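Local coordinates for protein aminoglycoside-O-phosphotransferase VIII (Streptomyces rimosus, PDB 4H05) that phosphorylates aminoglycoside antibiotics at their 3'-hydroxyl with ATP as phosphate donor, a reaction that confers resistance to these drugs, at residues A[133-138]-A[211-216]; A[189-194]-A[220-225]. All coordinates share one frame; numbering follows the deposited sequence.

How the contacts relate
The centres of the two contacts lie about 12 Å apart within one kinase-like fold, and their segments alternate along the chain: 133-138, 189-194, 211-216, 220-225. Contact 1 joins the approach to helix 137-150 to the turn leading into strand 215-218, and contact 2 joins the loop after strand 184-187 to helix 220-230, which follows 215-218 directly. Strands 184-187 and 215-218 pair antiparallel, which brings the loop after the first and the turn before the second together at the active site. The contacts touch where R213 NH2 of contact 1 lies 3.0 Å from G189 O of contact 2, a probable hydrogen bond beside D190, the predicted proton acceptor. Segment 211-216 follows D210, a predicted magnesium ligand.

Contact 1: A[133-138]-A[211-216]; sequences FDRSLA and VGRVGR
D134 and R216 pair their backbones in a single beta bridge, which ties the loop leading into helix 137-150 to the start of strand 215-218. R216 supplies both sides of the bridge: its N donates to F133 O at 3.0 Å, and its O accepts from R135 N at 2.9 Å. G215 lets the two chains come this close, since its CA sits against F133 O where a side chain would collide with the loop.

R135 is worth following outward. Its CB, CG and CD all run past R213 O, the CB at 3.5 Å, so the aliphatic part lies against a carbonyl. Beyond it NE passes R213 CB and CD, and the guanidinium then lays one face over R213 CD, with NH2 at 3.5 Å from that carbon. The two arginines run side by side in the same direction, their guanidinium planes only 10° apart. R135 NH2 and R213 NE approach to 3.9 Å; the nearness of two like charges is probably eased by D270, which forms a salt bridge with R213 NH2, while R135 makes a cation-pi contact with F273.

On the other side of the bridge, R216 puts CG between its backbone N and carbonyl carbon (chi1 62°), and the chain bends to bring one face of its guanidinium against the D134 carboxylate. The flat groups are stacked with planes 22° apart. OD2 reaches NH2 at 3.1 Å, but from well out of the guanidinium plane, a salt bridge of charges with no N-H aimed at it. D134 OD1 lies over the guanidinium face and also closes an Asx turn, accepting from N of the N-cap S136 above the carboxylate plane and, at 2.8 Å, from S136 OG near it on the syn side, both displaced to one face.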
loop_
_atom_site.group_PDB
_atom_site.type_symbol
_atom_site.label_atom_id
_atom_site.label_comp_id
_atom_site.label_asym_id
_atom_site.label_seq_id
_atom_site.Cartn_x
_atom_site.Cartn_y
_atom_site.Cartn_z
ATOM N N PHE A 133 -10.192 1.946 11.705
ATOM C CA PHE A 133 -10.311 2.382 10.323
ATOM C C PHE A 133 -11.066 1.293 9.655
ATOM O O PHE A 133 -10.793 0.168 9.920
ATOM C CB PHE A 133 -8.942 2.608 9.701
ATOM C CG PHE A 133 -8.090 3.543 10.496
ATOM C CD1 PHE A 133 -8.402 4.894 10.555
ATOM C CD2 PHE A 133 -7.049 3.054 11.263
ATOM C CE1 PHE A 133 -7.672 5.735 11.333
ATOM C CE2 PHE A 133 -6.335 3.872 12.083
ATOM C CZ PHE A 133 -6.635 5.214 12.124
ATOM N N ASP A 134 -11.950 1.647 8.743
ATOM C CA ASP A 134 -12.783 0.712 8.038
ATOM C C ASP A 134 -12.373 0.795 6.550
ATOM O O ASP A 134 -12.510 1.835 5.934
ATOM C CB ASP A 134 -14.263 1.239 8.160
ATOM C CG ASP A 134 -15.301 0.246 7.722
ATOM O OD1 ASP A 134 -14.988 -0.877 7.296
ATOM O OD2 ASP A 134 -16.483 0.604 7.805
ATOM N N ARG A 135 -11.932 -0.309 5.947
ATOM C CA ARG A 135 -11.833 -0.400 4.519
ATOM C C ARG A 135 -12.588 -1.626 3.953
ATOM O O ARG A 135 -12.117 -2.327 3.003
ATOM C CB ARG A 135 -10.347 -0.457 4.125
ATOM C CG ARG A 135 -10.109 0.090 2.704
ATOM C CD ARG A 135 -9.276 -0.902 1.871
ATOM N NE ARG A 135 -9.140 -0.370 0.511
ATOM C CZ ARG A 135 -8.734 -1.054 -0.554
ATOM N NH1 ARG A 135 -8.375 -2.321 -0.474
ATOM N NH2 ARG A 135 -8.717 -0.460 -1.726
ATOM N N SER A 136 -13.753 -1.922 4.528
ATOM C CA SER A 136 -14.508 -3.093 4.117
ATOM C C SER A 136 -15.242 -2.848 2.819
ATOM O O SER A 136 -15.191 -1.745 2.278
ATOM C CB SER A 136 -15.504 -3.498 5.197
ATOM O OG SER A 136 -16.345 -2.437 5.464
ATOM N N LEU A 137 -15.907 -3.887 2.308
ATOM C CA LEU A 137 -16.694 -3.774 1.047
ATOM C C LEU A 137 -17.786 -2.720 1.099
ATOM O O LEU A 137 -18.088 -2.093 0.018
ATOM C CB LEU A 137 -17.345 -5.088 0.701
ATOM C CG LEU A 137 -16.364 -6.236 0.399
ATOM C CD1 LEU A 137 -17.091 -7.567 0.472
ATOM C CD2 LEU A 137 -15.692 -6.024 -0.945
ATOM N N ALA A 138 -18.360 -2.473 2.300
ATOM C CA ALA A 138 -19.299 -1.255 2.424
ATOM C C ALA A 138 -18.610 0.061 2.076
ATOM O O ALA A 138 -19.230 0.988 1.561
ATOM C CB ALA A 138 -20.049 -1.151 3.788
ATOM N N VAL A 211 0.263 3.386 3.901
ATOM C CA VAL A 211 -0.747 2.774 4.765
ATOM C C VAL A 211 -2.060 3.505 4.654
ATOM O O VAL A 211 -2.936 3.382 5.465
ATOM C CB VAL A 211 -0.170 2.670 6.193
ATOM C CG1 VAL A 211 1.179 1.876 6.157
ATOM C CG2 VAL A 211 0.149 4.028 6.891
ATOM N N GLY A 212 -2.235 4.254 3.588
ATOM C CA GLY A 212 -3.394 5.096 3.464
ATOM C C GLY A 212 -4.689 4.311 3.458
ATOM O O GLY A 212 -5.759 4.888 3.849
ATOM N N ARG A 213 -4.636 3.028 3.040
ATOM C CA ARG A 213 -5.866 2.191 3.014
ATOM C C ARG A 213 -6.036 1.237 4.151
ATOM O O ARG A 213 -6.923 0.321 4.112
ATOM C CB ARG A 213 -5.890 1.334 1.738
ATOM C CG ARG A 213 -5.855 2.072 0.415
ATOM C CD ARG A 213 -5.754 1.025 -0.708
ATOM N NE ARG A 213 -5.447 1.648 -1.994
ATOM C CZ ARG A 213 -5.066 1.045 -3.130
ATOM N NH1 ARG A 213 -4.883 1.814 -4.191
ATOM N NH2 ARG A 213 -4.816 -0.299 -3.236
ATOM N N VAL A 214 -5.178 1.364 5.165
ATOM C CA VAL A 214 -5.301 0.534 6.324
ATOM C C VAL A 214 -6.724 0.602 6.864
ATOM O O VAL A 214 -7.327 1.642 6.937
ATOM C CB VAL A 214 -4.249 0.869 7.425
ATOM C CG1 VAL A 214 -4.643 0.303 8.748
ATOM C CG2 VAL A 214 -2.933 0.217 7.079
ATOM N N GLY A 215 -7.224 -0.525 7.336
ATOM C CA GLY A 215 -8.567 -0.627 7.810
ATOM C C GLY A 215 -8.969 -2.083 7.788
ATOM O O GLY A 215 -8.293 -2.974 7.156
ATOM N N ARG A 216 -10.077 -2.351 8.449
ATOM C CA ARG A 216 -10.615 -3.680 8.364
ATOM C C ARG A 216 -11.191 -4.024 6.986
ATOM O O ARG A 216 -11.851 -3.200 6.281
ATOM C CB ARG A 216 -11.554 -3.971 9.510
ATOM C CG ARG A 216 -12.769 -3.143 9.634
ATOM C CD ARG A 216 -13.172 -2.941 11.123
ATOM N NE ARG A 216 -14.102 -1.815 11.181
ATOM C CZ ARG A 216 -15.287 -1.854 10.589
ATOM N NH1 ARG A 216 -15.691 -2.977 9.978
ATOM N NH2 ARG A 216 -16.068 -0.779 10.599
#

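Contact 2: A[189-194]-A[220-225]; sequences GDLCPD and HSDLAL
D222 sets its CG anti to the carbonyl carbon and beside the backbone N (chi1 -81°), which turns the carboxylate off the side of helix 220-230 toward the backbone of G189. L191 has CG anti to its own N (chi1 -173°), and its side chain crosses that of D222 at about a right angle, with L191 CD2 3.9 Å from D222 CB. The main polar link is G189 N to D222 OD1, 2.9 Å long and fairly straight at 156°, made to the syn lone pair. OD1 also accepts from a water, 2.7 Å away, that takes the N-H of L191 and donates to S221 O. OD2 is bonded by H124 NE2 and H188 N, so both oxygens of this buried carboxylate are gripped.

The sequence here is the catalytic loop of the kinase-like phosphotransferases, and D222 is probably equivalent to the helix F aspartate of protein kinases, holding the consecutive backbone amides of H188 and G189. It thus probably helps to position D190, the predicted proton acceptor. G189 takes up backbone angles that would jam any side chain against the preceding carbonyl.

One turn further along the helix, L225 points its CB at the loop. Its CD1 packs against D190, 3.6 Å from D190 OD2, and its CB lies 3.9 Å from the O of L191, the central residue of an inverse gamma turn. A second water joins G189 O, 2.8 Å away, to S221 O.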
loop_
_atom_site.group_PDB
_atom_site.type_symbol
_atom_site.label_atom_id
_atom_site.label_comp_id
_atom_site.label_asym_id
_atom_site.label_seq_id
_atom_site.Cartn_x
_atom_site.Cartn_y
_atom_site.Cartn_z
ATOM N N GLY A 189 -3.975 -2.960 2.642
ATOM C CA GLY A 189 -4.846 -2.620 1.523
ATOM C C GLY A 189 -4.186 -2.238 0.222
ATOM O O GLY A 189 -4.884 -2.062 -0.810
ATOM N N ASP A 190 -2.874 -2.012 0.282
ATOM C CA ASP A 190 -2.034 -1.989 -0.916
ATOM C C ASP A 190 -0.686 -2.687 -0.611
ATOM O O ASP A 190 0.407 -2.107 -0.783
ATOM C CB ASP A 190 -1.864 -0.571 -1.435
ATOM C CG ASP A 190 -1.208 -0.525 -2.806
ATOM O OD1 ASP A 190 -0.828 0.539 -3.189
ATOM O OD2 ASP A 190 -1.023 -1.556 -3.464
ATOM N N LEU A 191 -0.784 -3.977 -0.235
ATOM C CA LEU A 191 0.354 -4.709 0.265
ATOM C C LEU A 191 1.114 -5.308 -0.899
ATOM O O LEU A 191 0.957 -6.471 -1.254
ATOM C CB LEU A 191 -0.046 -5.792 1.217
ATOM C CG LEU A 191 1.033 -6.584 1.978
ATOM C CD1 LEU A 191 1.738 -5.730 2.982
ATOM C CD2 LEU A 191 0.478 -7.850 2.677
ATOM N N CYS A 192 1.964 -4.494 -1.462
ATOM C CA CYS A 192 2.739 -4.846 -2.583
ATOM C C CYS A 192 4.168 -4.728 -2.069
ATOM O O CYS A 192 4.443 -3.993 -1.128
ATOM C CB CYS A 192 2.461 -3.933 -3.760
ATOM S SG CYS A 192 2.361 -2.186 -3.372
ATOM N N PRO A 193 5.100 -5.397 -2.721
ATOM C CA PRO A 193 6.475 -5.408 -2.248
ATOM C C PRO A 193 7.100 -3.992 -2.224
ATOM O O PRO A 193 8.000 -3.705 -1.469
ATOM C CB PRO A 193 7.154 -6.356 -3.233
ATOM C CG PRO A 193 6.024 -7.200 -3.775
ATOM C CD PRO A 193 4.954 -6.182 -3.950
ATOM N N ASP A 194 6.566 -3.123 -3.028
ATOM C CA ASP A 194 6.887 -1.744 -3.005
ATOM C C ASP A 194 6.693 -1.066 -1.689
ATOM O O ASP A 194 7.438 -0.247 -1.370
ATOM C CB ASP A 194 6.088 -1.006 -4.107
ATOM C CG ASP A 194 6.954 -0.706 -5.283
ATOM O OD1 ASP A 194 8.078 -0.226 -5.020
ATOM O OD2 ASP A 194 6.588 -1.013 -6.436
ATOM N N HIS A 220 -8.133 -11.442 2.419
ATOM C CA HIS A 220 -7.779 -11.650 0.983
ATOM C C HIS A 220 -7.496 -10.349 0.282
ATOM O O HIS A 220 -6.837 -10.290 -0.781
ATOM C CB HIS A 220 -8.834 -12.519 0.256
ATOM C CG HIS A 220 -8.906 -13.934 0.781
ATOM N ND1 HIS A 220 -8.289 -14.975 0.150
ATOM C CD2 HIS A 220 -9.435 -14.445 1.924
ATOM C CE1 HIS A 220 -8.441 -16.088 0.881
ATOM N NE2 HIS A 220 -9.182 -15.780 1.932
ATOM N N SER A 221 -7.923 -9.229 0.846
ATOM C CA SER A 221 -7.530 -7.956 0.183
ATOM C C SER A 221 -6.021 -7.749 0.200
ATOM O O SER A 221 -5.496 -6.959 -0.599
ATOM C CB SER A 221 -8.180 -6.748 0.900
ATOM O OG SER A 221 -7.859 -6.822 2.285
ATOM N N ASP A 222 -5.343 -8.315 1.199
ATOM C CA ASP A 222 -3.875 -8.220 1.291
ATOM C C ASP A 222 -3.200 -9.354 0.525
ATOM O O ASP A 222 -2.215 -9.142 -0.252
ATOM C CB ASP A 222 -3.394 -8.188 2.736
ATOM C CG ASP A 222 -3.499 -6.813 3.396
ATOM O OD1 ASP A 222 -3.714 -5.799 2.732
ATOM O OD2 ASP A 222 -3.425 -6.790 4.628
ATOM N N LEU A 223 -3.753 -10.561 0.706
ATOM C CA LEU A 223 -3.227 -11.743 0.015
ATOM C C LEU A 223 -3.221 -11.597 -1.503
ATOM O O LEU A 223 -2.282 -12.047 -2.164
ATOM C CB LEU A 223 -4.024 -12.969 0.428
ATOM C CG LEU A 223 -3.827 -13.391 1.894
ATOM C CD1 LEU A 223 -4.764 -14.492 2.365
ATOM C CD2 LEU A 223 -2.361 -13.759 2.092
ATOM N N ALA A 224 -4.295 -11.001 -2.051
ATOM C CA ALA A 224 -4.489 -10.884 -3.477
ATOM C C ALA A 224 -3.345 -10.103 -4.053
ATOM O O ALA A 224 -2.740 -10.509 -5.058
ATOM C CB ALA A 224 -5.845 -10.214 -3.809
ATOM N N LEU A 225 -3.007 -8.968 -3.418
ATOM C CA LEU A 225 -2.095 -8.078 -4.085
ATOM C C LEU A 225 -0.699 -8.553 -3.883
ATOM O O LEU A 225 0.087 -8.465 -4.747
ATOM C CB LEU A 225 -2.188 -6.625 -3.602
ATOM C CG LEU A 225 -3.535 -5.887 -3.515
ATOM C CD1 LEU A 225 -3.312 -4.377 -3.615
ATOM C CD2 LEU A 225 -4.639 -6.414 -4.405
HETATM O O HOH W 1 -6.567 -4.236 -1.393
HETATM O O HOH W 2 -3.559 -5.273 0.124
#